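Long-range contact in oxalate biosynthetic component 1 (PDB 5IKY), which is a bifunctional enzyme of quorum sensing-dependent oxalate production, combining a serine hydrolase of the alpha/beta-hydrolase type with an additional lyase activity: residues I835-R841 against E871-I875. Residues are numbered along the deposited sequence; the frame is centred on the assembly and turned at random.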
ATOM      1  N   ILE A 835      13.250 -24.757 -24.775  1.00 81.78           N
ATOM      2  CA  ILE A 835      13.032 -24.164 -26.089  1.00 85.64           C
ATOM      3  C   ILE A 835      13.466 -22.701 -26.115  1.00 91.99           C
ATOM      4  O   ILE A 835      13.173 -21.937 -25.196  1.00 86.91           O
ATOM      5  CB  ILE A 835      11.552 -24.264 -26.512  1.00 87.03           C
ATOM      6  CG1 ILE A 835      11.028 -25.683 -26.289  1.00 86.30           C
ATOM      7  CG2 ILE A 835      11.379 -23.842 -27.966  1.00 88.12           C
ATOM      8  CD1 ILE A 835       9.567 -25.859 -26.642  1.00 89.62           C
ATOM      9  N   THR A 836      14.174 -22.324 -27.175  1.00 85.89           N
ATOM     10  CA  THR A 836      14.604 -20.947 -27.373  1.00 85.55           C
ATOM     11  C   THR A 836      13.865 -20.350 -28.565  1.00 99.23           C
ATOM     12  O   THR A 836      13.740 -20.997 -29.599  1.00105.96           O
ATOM     13  CB  THR A 836      16.125 -20.861 -27.608  1.00 89.13           C
ATOM     14  OG1 THR A 836      16.817 -21.449 -26.501  1.00 97.95           O
ATOM     15  CG2 THR A 836      16.566 -19.415 -27.765  1.00 82.93           C
ATOM     16  N   HIS A 837      13.368 -19.126 -28.419  1.00 94.80           N
ATOM     17  CA  HIS A 837      12.643 -18.467 -29.502  1.00 84.45           C
ATOM     18  C   HIS A 837      13.518 -18.223 -30.727  1.00 97.75           C
ATOM     19  O   HIS A 837      14.746 -18.267 -30.649  1.00 90.91           O
ATOM     20  CB  HIS A 837      12.061 -17.135 -29.028  1.00 78.81           C
ATOM     21  CG  HIS A 837      10.653 -17.231 -28.526  1.00 91.77           C
ATOM     22  ND1 HIS A 837       9.639 -17.804 -29.261  1.00 90.64           N
ATOM     23  CD2 HIS A 837      10.087 -16.807 -27.371  1.00 70.22           C
ATOM     24  CE1 HIS A 837       8.511 -17.740 -28.576  1.00 89.69           C
ATOM     25  NE2 HIS A 837       8.756 -17.138 -27.426  1.00 85.14           N
ATOM     26  N   SER A 838      12.873 -17.969 -31.861  1.00 99.89           N
ATOM     27  CA  SER A 838      13.581 -17.567 -33.066  1.00 89.28           C
ATOM     28  C   SER A 838      14.057 -16.126 -32.923  1.00 92.09           C
ATOM     29  O   SER A 838      13.341 -15.279 -32.387  1.00 89.85           O
ATOM     30  CB  SER A 838      12.686 -17.717 -34.298  1.00 88.21           C
ATOM     31  OG  SER A 838      13.303 -17.160 -35.445  1.00107.13           O
ATOM     32  N   GLY A 839      15.269 -15.851 -33.395  1.00 89.57           N
ATOM     33  CA  GLY A 839      15.846 -14.525 -33.279  1.00 78.46           C
ATOM     34  C   GLY A 839      15.555 -13.648 -34.482  1.00 83.42           C
ATOM     35  O   GLY A 839      15.694 -12.427 -34.419  1.00 82.64           O
ATOM     36  N   ARG A 840      15.152 -14.275 -35.581  1.00 87.52           N
ATOM     37  CA  ARG A 840      14.843 -13.556 -36.813  1.00 93.63           C
ATOM     38  C   ARG A 840      13.481 -13.981 -37.353  1.00 94.73           C
ATOM     39  O   ARG A 840      12.984 -15.056 -37.021  1.00110.58           O
ATOM     40  CB  ARG A 840      15.927 -13.799 -37.866  1.00102.67           C
ATOM     41  CG  ARG A 840      17.335 -13.443 -37.412  1.00 98.94           C
ATOM     42  CD  ARG A 840      17.652 -11.974 -37.649  1.00113.67           C
ATOM     43  NE  ARG A 840      17.889 -11.685 -39.062  1.00120.54           N
ATOM     44  CZ  ARG A 840      19.095 -11.544 -39.604  1.00127.02           C
ATOM     45  NH1 ARG A 840      20.181 -11.666 -38.851  1.00128.50           N
ATOM     46  NH2 ARG A 840      19.219 -11.282 -40.898  1.00130.37           N
ATOM     47  N   ARG A 841      12.883 -13.137 -38.187  1.00 91.57           N
ATOM     48  CA  ARG A 841      11.590 -13.451 -38.787  1.00 90.71           C
ATOM     49  C   ARG A 841      11.720 -13.726 -40.282  1.00101.26           C
ATOM     50  O   ARG A 841      12.827 -13.775 -40.820  1.00107.29           O
ATOM     51  CB  ARG A 841      10.592 -12.317 -38.549  1.00 91.76           C
ATOM     52  CG  ARG A 841      10.019 -12.285 -37.142  1.00 96.00           C
ATOM     53  CD  ARG A 841       8.990 -11.176 -36.984  1.00 86.69           C
ATOM     54  NE  ARG A 841       8.371 -11.197 -35.661  1.00108.14           N
ATOM     55  CZ  ARG A 841       7.484 -10.304 -35.235  1.00104.42           C
ATOM     56  NH1 ARG A 841       7.106  -9.309 -36.027  1.00 99.01           N
ATOM     57  NH2 ARG A 841       6.975 -10.405 -34.015  1.00106.32           N
ATOM     58  N   GLU A 871       6.815 -16.849 -34.443  1.00 96.51           N
ATOM     59  CA  GLU A 871       7.667 -17.528 -33.474  1.00103.88           C
ATOM     60  C   GLU A 871       6.930 -18.694 -32.824  1.00109.35           C
ATOM     61  O   GLU A 871       7.536 -19.705 -32.468  1.00109.14           O
ATOM     62  CB  GLU A 871       8.156 -16.552 -32.398  1.00104.26           C
ATOM     63  CG  GLU A 871       9.098 -15.467 -32.905  1.00114.87           C
ATOM     64  CD  GLU A 871       8.381 -14.375 -33.677  1.00122.85           C
ATOM     65  OE1 GLU A 871       7.475 -13.735 -33.103  1.00117.55           O
ATOM     66  OE2 GLU A 871       8.720 -14.162 -34.860  1.00128.99           O
ATOM     67  N   SER A 872       5.617 -18.544 -32.671  1.00 93.55           N
ATOM     68  CA  SER A 872       4.786 -19.600 -32.107  1.00 83.21           C
ATOM     69  C   SER A 872       4.655 -20.766 -33.078  1.00102.45           C
ATOM     70  O   SER A 872       4.635 -21.928 -32.670  1.00 94.01           O
ATOM     71  CB  SER A 872       3.401 -19.061 -31.746  1.00 84.18           C
ATOM     72  OG  SER A 872       3.497 -17.995 -30.819  1.00110.71           O
ATOM     73  N   GLN A 873       4.569 -20.444 -34.366  1.00102.93           N
ATOM     74  CA  GLN A 873       4.393 -21.446 -35.410  1.00 88.41           C
ATOM     75  C   GLN A 873       5.561 -22.427 -35.440  1.00 95.22           C
ATOM     76  O   GLN A 873       5.360 -23.640 -35.473  1.00 95.36           O
ATOM     77  CB  GLN A 873       4.234 -20.770 -36.773  1.00 90.84           C
ATOM     78  CG  GLN A 873       3.729 -21.689 -37.874  1.00109.49           C
ATOM     79  CD  GLN A 873       3.330 -20.933 -39.129  1.00110.32           C
ATOM     80  OE1 GLN A 873       3.931 -19.914 -39.471  1.00100.21           O
ATOM     81  NE2 GLN A 873       2.309 -21.428 -39.819  1.00110.30           N
ATOM     82  N   LEU A 874       6.777 -21.891 -35.419  1.00 93.98           N
ATOM     83  CA  LEU A 874       7.987 -22.705 -35.461  1.00 97.22           C
ATOM     84  C   LEU A 874       8.063 -23.690 -34.298  1.00103.26           C
ATOM     85  O   LEU A 874       8.548 -24.810 -34.450  1.00111.41           O
ATOM     86  CB  LEU A 874       9.223 -21.806 -35.463  1.00 95.58           C
ATOM     87  CG  LEU A 874       9.362 -20.887 -36.676  1.00 99.01           C
ATOM     88  CD1 LEU A 874      10.420 -19.824 -36.426  1.00 97.25           C
ATOM     89  CD2 LEU A 874       9.699 -21.707 -37.918  1.00 80.18           C
ATOM     90  N   ILE A 875       7.577 -23.265 -33.137  1.00 94.28           N
ATOM     91  CA  ILE A 875       7.559 -24.123 -31.960  1.00 97.44           C
ATOM     92  C   ILE A 875       6.399 -25.113 -32.033  1.00 95.82           C
ATOM     93  O   ILE A 875       6.556 -26.290 -31.711  1.00 95.21           O
ATOM     94  CB  ILE A 875       7.454 -23.297 -30.660  1.00 93.99           C
ATOM     95  CG1 ILE A 875       8.605 -22.292 -30.576  1.00 91.00           C
ATOM     96  CG2 ILE A 875       7.453 -24.208 -29.442  1.00 81.82           C
ATOM     97  CD1 ILE A 875       8.591 -21.448 -29.321  1.00 83.30           C
TER
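Glu871, Leu874 and Ile875, on one face of helix 870-879, pack against the end of strand 832-836 and the loop that leaves it, a buried contact between a helix and the end of a strand with the loop that follows it, in the C-terminal alpha/beta-hydrolase part, apolar at the strand and ionic at Arg841. At the apolar end the two isoleucines meet through their branches: Ile835 CD1 lies 3.9 Å from Ile875 CG2, while Ile835 CG2 meets Ile875 CD1. Ile875 CD1 also lies 3.8 Å from His837 CE1, and Glu871 CB approaches the same ring obliquely, 3.7 Å from His837 ND1. Further along the loop, Ser838 CB touches Leu874 CD1 at 3.8 Å. Ser838 OG, anti to the backbone N (chi1 172°), donates to Arg840 O at 2.6 Å, in the carbonyl plane and on a lone pair, spanning Gly839. The bend of the Glu871 chain at chi2 (75°) brings its carboxylate to the extended Arg841, whose guanidinium runs nearly parallel to it, the planes 7° apart. Arg841 NE bonds to the syn side of Glu871 OE2 at 3.1 Å, somewhat out of both planes; the second arm, from Arg841 NH2 to Glu871 OE1, is long at 3.5 Å and weak. Around this interface, Ile835 is hydrogen-bonded through its backbone to Val782, and its side chain rests on Trp748 of the antiparallel strand 747-752. Met852 of helix 849-860 packs on both His837 and Glu871, and Thr940 of helix 937-955 touches Ile875.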